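Long-range contacts in glycoside hydrolase family 31 (Trueperella pyogenes, PDB 5I0F), which degrades cycloalternan as a family 31 glycoside hydrolase, probably by a retaining mechanism that passes through a covalent glycosyl-enzyme intermediate: residues R7-P12 with H471-D476; T232-W237 with R484-N489; G567-A572 with R602-W607. All blocks are in the same frame, centred on the assembly; numbering follows the deposited sequence.

Contact 1 (R7-P12 with H471-D476)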
loop_
_atom_site.group_PDB
_atom_site.type_symbol
_atom_site.label_atom_id
_atom_site.label_comp_id
_atom_site.label_asym_id
_atom_site.label_seq_id
_atom_site.Cartn_x
_atom_site.Cartn_y
_atom_site.Cartn_z
ATOM N N ARG A 7 6.808 23.659 -3.434
ATOM C CA ARG A 7 6.074 22.386 -3.540
ATOM C C ARG A 7 5.352 21.976 -2.265
ATOM O O ARG A 7 4.622 20.982 -2.266
ATOM C CB ARG A 7 7.010 21.272 -3.996
ATOM C CG ARG A 7 7.474 21.400 -5.440
ATOM C CD ARG A 7 8.537 20.356 -5.769
ATOM N NE ARG A 7 9.850 20.959 -5.580
ATOM C CZ ARG A 7 10.688 20.774 -4.559
ATOM N NH1 ARG A 7 10.414 19.942 -3.567
ATOM N NH2 ARG A 7 11.836 21.434 -4.548
ATOM N N GLY A 8 5.549 22.726 -1.184
ATOM C CA GLY A 8 4.872 22.476 0.067
ATOM C C GLY A 8 5.369 21.242 0.798
ATOM O O GLY A 8 6.529 20.853 0.682
ATOM N N ILE A 9 4.465 20.636 1.558
ATOM C CA ILE A 9 4.786 19.454 2.365
ATOM C C ILE A 9 4.948 18.227 1.445
ATOM O O ILE A 9 5.655 17.268 1.792
ATOM C CB ILE A 9 3.718 19.227 3.460
ATOM C CG1 ILE A 9 4.167 18.165 4.483
ATOM C CG2 ILE A 9 2.364 18.881 2.857
ATOM C CD1 ILE A 9 3.227 18.072 5.678
ATOM N N GLU A 10 4.297 18.283 0.286
ATOM C CA GLU A 10 4.405 17.250 -0.775
ATOM C C GLU A 10 3.670 15.959 -0.388
ATOM O O GLU A 10 4.079 14.849 -0.738
ATOM C CB GLU A 10 5.851 17.014 -1.238
ATOM C CG GLU A 10 6.483 18.296 -1.775
ATOM C CD GLU A 10 7.911 18.120 -2.264
ATOM O OE1 GLU A 10 8.112 17.649 -3.413
ATOM O OE2 GLU A 10 8.849 18.445 -1.504
ATOM N N HIS A 11 2.577 16.128 0.340
ATOM C CA HIS A 11 1.532 15.093 0.460
ATOM C C HIS A 11 1.008 14.919 -0.988
ATOM O O HIS A 11 0.719 15.899 -1.640
ATOM C CB HIS A 11 0.465 15.602 1.443
ATOM C CG HIS A 11 -0.649 14.643 1.741
ATOM N ND1 HIS A 11 -1.458 14.132 0.762
ATOM C CD2 HIS A 11 -1.174 14.215 2.913
ATOM C CE1 HIS A 11 -2.373 13.340 1.300
ATOM N NE2 HIS A 11 -2.231 13.386 2.613
ATOM N N PRO A 12 0.896 13.676 -1.507
ATOM C CA PRO A 12 0.528 13.568 -2.940
ATOM C C PRO A 12 -0.869 14.048 -3.333
ATOM O O PRO A 12 -1.125 14.253 -4.519
ATOM C CB PRO A 12 0.699 12.077 -3.247
ATOM C CG PRO A 12 0.718 11.390 -1.920
ATOM C CD PRO A 12 1.314 12.379 -0.955
ATOM N N HIS A 471 6.344 6.558 3.652
ATOM C CA HIS A 471 6.571 7.762 4.461
ATOM C C HIS A 471 7.354 8.880 3.763
ATOM O O HIS A 471 7.360 10.028 4.239
ATOM C CB HIS A 471 7.316 7.376 5.746
ATOM C CG HIS A 471 6.837 6.088 6.347
ATOM N ND1 HIS A 471 5.608 5.972 6.963
ATOM C CD2 HIS A 471 7.398 4.860 6.385
ATOM C CE1 HIS A 471 5.437 4.729 7.362
ATOM N NE2 HIS A 471 6.511 4.036 7.031
ATOM N N ALA A 472 8.020 8.566 2.654
ATOM C CA ALA A 472 8.922 9.545 1.998
ATOM C C ALA A 472 8.115 10.466 1.113
ATOM O O ALA A 472 7.557 10.008 0.111
ATOM C CB ALA A 472 9.972 8.835 1.162
ATOM N N TRP A 473 8.055 11.751 1.479
ATOM C CA TRP A 473 7.461 12.781 0.642
ATOM C C TRP A 473 8.527 13.837 0.367
ATOM O O TRP A 473 9.161 14.335 1.290
ATOM C CB TRP A 473 6.290 13.465 1.335
ATOM C CG TRP A 473 5.092 12.630 1.698
ATOM C CD1 TRP A 473 4.732 11.397 1.203
ATOM C CD2 TRP A 473 4.076 12.996 2.620
ATOM N NE1 TRP A 473 3.561 10.974 1.796
ATOM C CE2 TRP A 473 3.141 11.944 2.669
ATOM C CE3 TRP A 473 3.868 14.116 3.423
ATOM C CZ2 TRP A 473 2.006 11.994 3.483
ATOM C CZ3 TRP A 473 2.741 14.165 4.234
ATOM C CH2 TRP A 473 1.832 13.099 4.267
ATOM N N GLY A 474 8.698 14.203 -0.899
ATOM C CA GLY A 474 9.657 15.237 -1.289
ATOM C C GLY A 474 10.313 14.817 -2.579
ATOM O O GLY A 474 11.029 13.810 -2.616
ATOM N N SER A 475 10.076 15.571 -3.642
ATOM C CA SER A 475 10.642 15.233 -4.940
ATOM C C SER A 475 12.181 15.347 -4.955
ATOM O O SER A 475 12.829 14.703 -5.778
ATOM C CB SER A 475 10.028 16.138 -6.028
ATOM O OG SER A 475 10.538 17.458 -5.882
ATOM N N ASP A 476 12.745 16.142 -4.038
ATOM C CA ASP A 476 14.182 16.460 -4.021
ATOM C C ASP A 476 14.950 15.759 -2.895
ATOM O O ASP A 476 16.119 16.066 -2.658
ATOM C CB ASP A 476 14.424 17.974 -3.970
ATOM C CG ASP A 476 13.503 18.707 -2.979
ATOM O OD1 ASP A 476 12.609 18.077 -2.308
ATOM O OD2 ASP A 476 13.653 19.953 -2.910
#
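H11 and P12 share one face of the W473 indole, where a loop of the N-terminal domain meets a loop of the TIM barrel. H11 CA stands over the six-membered ring, 3.9 Å from its centroid and 11° off the normal. P12 CD does the same for the five-membered ring from 4.1 Å, so both are CH-pi contacts. The imidazole of H11 runs alongside the indole, pointing the same way but with its plane turned by 51°; its closest approach is CD2 to W473 CH2 at 3.5 Å. I9 adds CD1 near CZ3, the far corner of the benzo ring.

The other half of the contact is polar. CG of E10 is turned away from its own carbonyl carbon (chi1 -59°) and the chain then runs straight, which carries the carboxylate over G474. There OE1 takes the backbone N-H of S475 at 2.9 Å, a nearly straight bond that arrives from above the carboxylate plane. R7 comes in beside it: NH1 forms a salt bridge with E10 OE2 at 3.0 Å, while NH2 reaches D476 OD2 at 2.9 Å. The guanidinium and the D476 carboxylate stand almost perpendicular, so this is a single bent bond and not a two-pronged pairing.

S475 also bonds through its backbone to D486. The two acids approach to 3.9 Å between E10 OE2 and D476 OD1; R7 bridges both and R427 pairs with E10 OE2, so the two arginines probably offset the repulsion and favour charged carboxylates.

Contact 2 (T232-W237 with R484-N489). With CA (calcium ion), chain K.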
loop_
_atom_site.group_PDB
_atom_site.type_symbol
_atom_site.label_atom_id
_atom_site.label_comp_id
_atom_site.label_asym_id
_atom_site.label_seq_id
_atom_site.Cartn_x
_atom_site.Cartn_y
_atom_site.Cartn_z
ATOM N N THR A 232 8.954 3.491 -15.280
ATOM C CA THR A 232 9.365 4.595 -14.436
ATOM C C THR A 232 8.917 4.295 -13.012
ATOM O O THR A 232 7.947 3.542 -12.826
ATOM C CB THR A 232 8.733 5.922 -14.889
ATOM O OG1 THR A 232 9.275 6.995 -14.104
ATOM C CG2 THR A 232 7.196 5.931 -14.729
ATOM N N THR A 233 9.613 4.877 -12.039
ATOM C CA THR A 233 9.133 4.919 -10.638
ATOM C C THR A 233 8.648 6.303 -10.208
ATOM O O THR A 233 8.300 6.512 -9.041
ATOM C CB THR A 233 10.182 4.375 -9.640
ATOM O OG1 THR A 233 11.351 5.198 -9.682
ATOM C CG2 THR A 233 10.551 2.915 -9.979
ATOM N N ARG A 234 8.578 7.239 -11.151
ATOM C CA ARG A 234 7.956 8.525 -10.902
ATOM C C ARG A 234 6.445 8.372 -11.000
ATOM O O ARG A 234 5.934 7.362 -11.475
ATOM C CB ARG A 234 8.457 9.592 -11.888
ATOM C CG ARG A 234 9.966 9.755 -11.887
ATOM C CD ARG A 234 10.420 11.052 -12.554
ATOM N NE ARG A 234 11.872 11.218 -12.544
ATOM C CZ ARG A 234 12.735 10.689 -13.428
ATOM N NH1 ARG A 234 12.332 9.897 -14.429
ATOM N NH2 ARG A 234 14.043 10.953 -13.307
ATOM N N ARG A 235 5.741 9.394 -10.538
ATOM C CA ARG A 235 4.295 9.382 -10.521
ATOM C C ARG A 235 3.745 9.414 -11.939
ATOM O O ARG A 235 4.325 10.059 -12.816
ATOM C CB ARG A 235 3.796 10.574 -9.734
ATOM C CG ARG A 235 2.306 10.591 -9.488
ATOM C CD ARG A 235 2.008 11.621 -8.429
ATOM N NE ARG A 235 0.603 11.667 -8.028
ATOM C CZ ARG A 235 0.133 12.534 -7.137
ATOM N NH1 ARG A 235 -1.150 12.524 -6.802
ATOM N NH2 ARG A 235 0.944 13.458 -6.599
ATOM N N THR A 236 2.640 8.700 -12.143
ATOM C CA THR A 236 1.918 8.684 -13.402
ATOM C C THR A 236 0.434 8.821 -13.127
ATOM O O THR A 236 -0.042 8.440 -12.058
ATOM C CB THR A 236 2.169 7.391 -14.209
ATOM O OG1 THR A 236 1.952 6.244 -13.378
ATOM C CG2 THR A 236 3.594 7.351 -14.722
ATOM N N TRP A 237 -0.279 9.369 -14.106
ATOM C CA TRP A 237 -1.723 9.578 -14.041
ATOM C C TRP A 237 -2.366 8.970 -15.298
ATOM O O TRP A 237 -1.738 8.936 -16.389
ATOM C CB TRP A 237 -2.042 11.064 -14.000
ATOM C CG TRP A 237 -1.580 11.846 -12.808
ATOM C CD1 TRP A 237 -2.349 12.241 -11.748
ATOM C CD2 TRP A 237 -0.289 12.408 -12.594
ATOM N NE1 TRP A 237 -1.609 12.993 -10.877
ATOM C CE2 TRP A 237 -0.338 13.114 -11.372
ATOM C CE3 TRP A 237 0.913 12.392 -13.325
ATOM C CZ2 TRP A 237 0.771 13.797 -10.848
ATOM C CZ3 TRP A 237 2.021 13.074 -12.806
ATOM C CH2 TRP A 237 1.939 13.770 -11.581
ATOM N N ARG A 484 16.736 10.785 -6.803
ATOM C CA ARG A 484 16.058 11.776 -5.997
ATOM C C ARG A 484 14.716 11.205 -5.593
ATOM O O ARG A 484 14.318 10.137 -6.062
ATOM C CB ARG A 484 15.869 13.101 -6.750
ATOM C CG ARG A 484 17.140 13.735 -7.281
ATOM C CD ARG A 484 18.264 13.816 -6.273
ATOM N NE ARG A 484 18.068 14.838 -5.247
ATOM C CZ ARG A 484 18.331 16.141 -5.391
ATOM N NH1 ARG A 484 18.128 16.970 -4.365
ATOM N NH2 ARG A 484 18.775 16.641 -6.553
ATOM N N GLY A 485 14.010 11.912 -4.731
ATOM C CA GLY A 485 12.756 11.396 -4.199
ATOM C C GLY A 485 11.686 11.159 -5.226
ATOM O O GLY A 485 10.885 10.224 -5.098
ATOM N N ASP A 486 11.671 11.977 -6.266
ATOM C CA ASP A 486 10.678 11.787 -7.318
ATOM C C ASP A 486 10.739 10.407 -7.985
ATOM O O ASP A 486 9.717 9.956 -8.502
ATOM C CB ASP A 486 10.717 12.907 -8.341
ATOM C CG ASP A 486 11.967 12.902 -9.180
ATOM O OD1 ASP A 486 13.047 12.467 -8.712
ATOM O OD2 ASP A 486 11.860 13.387 -10.320
ATOM N N GLU A 487 11.897 9.744 -7.934
ATOM C CA GLU A 487 12.024 8.321 -8.317
ATOM C C GLU A 487 12.097 7.357 -7.149
ATOM O O GLU A 487 11.564 6.265 -7.218
ATOM C CB GLU A 487 13.301 8.107 -9.149
ATOM C CG GLU A 487 13.250 8.647 -10.543
ATOM C CD GLU A 487 14.452 8.193 -11.377
ATOM O OE1 GLU A 487 15.586 8.635 -11.099
ATOM O OE2 GLU A 487 14.263 7.375 -12.298
ATOM N N GLY A 488 12.800 7.740 -6.085
ATOM C CA GLY A 488 13.098 6.843 -4.973
ATOM C C GLY A 488 11.962 6.593 -3.998
ATOM O O GLY A 488 11.920 5.538 -3.356
ATOM N N ASN A 489 11.047 7.552 -3.882
ATOM C CA ASN A 489 9.963 7.462 -2.890
ATOM C C ASN A 489 8.958 6.327 -3.206
ATOM O O ASN A 489 8.572 5.608 -2.283
ATOM C CB ASN A 489 9.265 8.800 -2.695
ATOM C CG ASN A 489 10.208 9.890 -2.164
ATOM O OD1 ASN A 489 11.345 9.621 -1.762
ATOM N ND2 ASN A 489 9.754 11.117 -2.203
HETATM CA CA CA K . 9.905 15.091 -11.303
HETATM O O HOH W 1 8.765 8.140 -6.482
HETATM O O HOH W 2 11.997 6.159 -13.130
HETATM O O HOH W 3 13.685 4.514 -10.804
HETATM O O HOH W 4 14.608 12.464 -10.963
HETATM O O HOH W 5 7.318 11.321 -9.113
HETATM O O HOH W 6 11.914 16.341 -10.599
HETATM O O HOH W 7 9.483 17.022 -12.897
HETATM O O HOH W 8 8.718 15.807 -9.426
#
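A calcium site lies at the edge of this contact, where the first turn of helix 485-506 meets the loop leading into strand 236-240. D486 OD2 binds the calcium ion at 2.8 Å beside three waters, and D253 and L254 also bind the metal. The same oxygen accepts from R234 NE at 3.1 Å; it lies in the guanidinium plane, whereas the N-H meets the carboxylate from above. R234, extended from CG to NE, slides across E487, whose carboxylate stacks on the guanidinium with the planes 4° apart. R234 NH2 and E487 OE1, 3.6 Å apart, pair by charge alone. With chi1 62°, T233 directs OG1 at the helix, where it donates to E487 O at 2.7 Å. Just before it, T232 OG1 accepts from R234 N, forming an ST turn. Waters fill in between the segments: one accepts from R235 N and donates to D486 O, another links R234 NH2 to D486 OD1. Around this junction, T233 O takes a bond from N490 further along the helix, and R235 NH1 makes a salt bridge to D193 in strand 191-194. Strand 236-240 then runs on between strands 191-194 and 247-253.

Contact 3 (G567-A572 with R602-W607)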
loop_
_atom_site.group_PDB
_atom_site.type_symbol
_atom_site.label_atom_id
_atom_site.label_comp_id
_atom_site.label_asym_id
_atom_site.label_seq_id
_atom_site.Cartn_x
_atom_site.Cartn_y
_atom_site.Cartn_z
ATOM N N GLY A 567 -12.271 -0.887 14.824
ATOM C CA GLY A 567 -13.575 -0.651 15.452
ATOM C C GLY A 567 -14.081 -1.842 16.234
ATOM O O GLY A 567 -13.372 -2.855 16.386
ATOM N N PRO A 568 -15.309 -1.735 16.759
ATOM C CA PRO A 568 -15.946 -2.879 17.405
ATOM C C PRO A 568 -15.843 -4.140 16.533
ATOM O O PRO A 568 -15.722 -4.034 15.319
ATOM C CB PRO A 568 -17.404 -2.421 17.544
ATOM C CG PRO A 568 -17.287 -0.947 17.723
ATOM C CD PRO A 568 -16.157 -0.531 16.823
ATOM N N VAL A 569 -15.862 -5.314 17.150
ATOM C CA VAL A 569 -15.818 -6.555 16.352
ATOM C C VAL A 569 -16.920 -6.557 15.253
ATOM O O VAL A 569 -17.994 -5.987 15.447
ATOM C CB VAL A 569 -15.910 -7.831 17.208
ATOM C CG1 VAL A 569 -14.769 -7.882 18.230
ATOM C CG2 VAL A 569 -17.245 -7.954 17.911
ATOM N N PRO A 570 -16.652 -7.206 14.105
ATOM C CA PRO A 570 -17.666 -7.315 13.079
ATOM C C PRO A 570 -18.897 -8.038 13.606
ATOM O O PRO A 570 -18.772 -8.906 14.470
ATOM C CB PRO A 570 -16.974 -8.155 11.994
ATOM C CG PRO A 570 -15.914 -8.887 12.703
ATOM C CD PRO A 570 -15.422 -7.912 13.714
ATOM N N GLU A 571 -20.066 -7.658 13.104
ATOM C CA GLU A 571 -21.315 -8.382 13.403
ATOM C C GLU A 571 -21.144 -9.840 12.976
ATOM O O GLU A 571 -20.356 -10.135 12.059
ATOM C CB GLU A 571 -22.514 -7.735 12.676
ATOM C CG GLU A 571 -22.637 -8.061 11.176
ATOM C CD GLU A 571 -23.966 -7.640 10.549
ATOM O OE1 GLU A 571 -23.967 -7.002 9.469
ATOM O OE2 GLU A 571 -25.026 -7.968 11.136
ATOM N N ALA A 572 -21.891 -10.740 13.613
ATOM C CA ALA A 572 -21.656 -12.184 13.436
ATOM C C ALA A 572 -21.744 -12.584 11.964
ATOM O O ALA A 572 -20.929 -13.353 11.492
ATOM C CB ALA A 572 -22.655 -13.006 14.263
ATOM N N ARG A 602 -11.159 -6.390 21.578
ATOM C CA ARG A 602 -11.448 -6.229 20.161
ATOM C C ARG A 602 -10.792 -7.274 19.246
ATOM O O ARG A 602 -10.846 -7.136 18.043
ATOM C CB ARG A 602 -11.138 -4.800 19.744
ATOM C CG ARG A 602 -12.270 -3.867 20.141
ATOM C CD ARG A 602 -12.124 -2.528 19.510
ATOM N NE ARG A 602 -13.243 -1.642 19.804
ATOM C CZ ARG A 602 -13.291 -0.382 19.388
ATOM N NH1 ARG A 602 -12.290 0.124 18.698
ATOM N NH2 ARG A 602 -14.327 0.382 19.688
ATOM N N ASP A 603 -10.231 -8.340 19.821
ATOM C CA ASP A 603 -9.657 -9.424 19.029
ATOM C C ASP A 603 -10.687 -9.938 18.008
ATOM O O ASP A 603 -11.882 -10.026 18.332
ATOM C CB ASP A 603 -9.217 -10.613 19.913
ATOM C CG ASP A 603 -8.112 -10.258 20.933
ATOM O OD1 ASP A 603 -7.627 -9.083 20.963
ATOM O OD2 ASP A 603 -7.701 -11.184 21.693
ATOM N N ARG A 604 -10.197 -10.313 16.817
ATOM C CA ARG A 604 -10.988 -10.958 15.776
ATOM C C ARG A 604 -10.863 -12.483 15.817
ATOM O O ARG A 604 -11.047 -13.180 14.799
ATOM C CB ARG A 604 -10.622 -10.418 14.393
ATOM C CG ARG A 604 -11.508 -9.264 13.937
ATOM C CD ARG A 604 -11.348 -8.038 14.816
ATOM N NE ARG A 604 -11.959 -6.882 14.176
ATOM C CZ ARG A 604 -12.335 -5.749 14.777
ATOM N NH1 ARG A 604 -12.207 -5.568 16.098
ATOM N NH2 ARG A 604 -12.869 -4.792 14.043
ATOM N N THR A 605 -10.565 -13.000 17.001
ATOM C CA THR A 605 -10.602 -14.441 17.219
ATOM C C THR A 605 -12.046 -14.941 17.134
ATOM O O THR A 605 -12.965 -14.209 17.448
ATOM C CB THR A 605 -10.068 -14.810 18.598
ATOM O OG1 THR A 605 -10.821 -14.098 19.602
ATOM C CG2 THR A 605 -8.573 -14.471 18.710
ATOM N N PRO A 606 -12.246 -16.206 16.746
ATOM C CA PRO A 606 -13.609 -16.709 16.647
ATOM C C PRO A 606 -14.376 -16.645 17.959
ATOM O O PRO A 606 -15.569 -16.290 17.973
ATOM C CB PRO A 606 -13.400 -18.155 16.179
ATOM C CG PRO A 606 -12.138 -18.110 15.382
ATOM C CD PRO A 606 -11.271 -17.119 16.109
ATOM N N TRP A 607 -13.668 -16.919 19.052
ATOM C CA TRP A 607 -14.238 -16.890 20.418
ATOM C C TRP A 607 -14.581 -15.487 20.913
ATOM O O TRP A 607 -15.647 -15.303 21.515
ATOM C CB TRP A 607 -13.354 -17.650 21.452
ATOM C CG TRP A 607 -11.874 -17.510 21.267
ATOM C CD1 TRP A 607 -11.051 -16.614 21.878
ATOM C CD2 TRP A 607 -11.057 -18.258 20.369
ATOM N NE1 TRP A 607 -9.775 -16.764 21.419
ATOM C CE2 TRP A 607 -9.749 -17.779 20.500
ATOM C CE3 TRP A 607 -11.305 -19.317 19.491
ATOM C CZ2 TRP A 607 -8.689 -18.302 19.765
ATOM C CZ3 TRP A 607 -10.274 -19.835 18.771
ATOM C CH2 TRP A 607 -8.972 -19.339 18.920
HETATM O O HOH W 9 -10.197 -0.550 16.726
#
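R602 lays its guanidinium against the G567-P568 peptide in this pairing of two loops from the C-terminal side of the TIM barrel, one following strand 558-561, the other following strand 587-590. Its chain is extended from CG to NE, which lays the flat group face-on against the peptide: P568 N sits over its centre, 3.5 Å from the plane, and P568 CD is 3.5 Å from NH2. A water accepts from both R602 NH1 and G567 N. At D603 the contribution is backbone, with its carbonyl O 3.6 Å from V569 CG1; the carboxylate turns to W304 instead.

R604 does the gripping. A bend at chi2 (65°) folds its guanidinium back toward R602, with V569 CA and P570 CD over one face. R604 NH1 donates to R602 O at 2.8 Å, on a lone pair, which ties its own segment together. Both NH1 and NH2 converge on G567 O, at 3.0 and 3.1 Å, NH1 nearly in line with the C=O bond (163°) and NH2 from above the carbonyl plane. NE and NH2 are also held by G564 O and S535 OG. Helix 606-613, which packs on V569 through N608 and Q612, is capped by T605, whose OG1 takes the backbone N-H of N608.

In the fold
Contacts 1 and 2 form one continuous junction, their centres 11 Å apart. R484 NH1 lies 2.8 Å from D476 O, and R235 NH1 lies 2.9 Å from P12 O, both probable hydrogen bonds; in both, contact 2 gives the arginine and contact 1 the carbonyl. Their segments alternate along the chain, and together they tie regions before the barrel to the loop and helix following strand 463-466. Contact 3 stands across the chain's centre, about 37 and 39 Å from them between centres. It lies nearer the sugar than contact 1: the R602 side chain is about 6 Å from a bound glucose, against about 10 Å for W473.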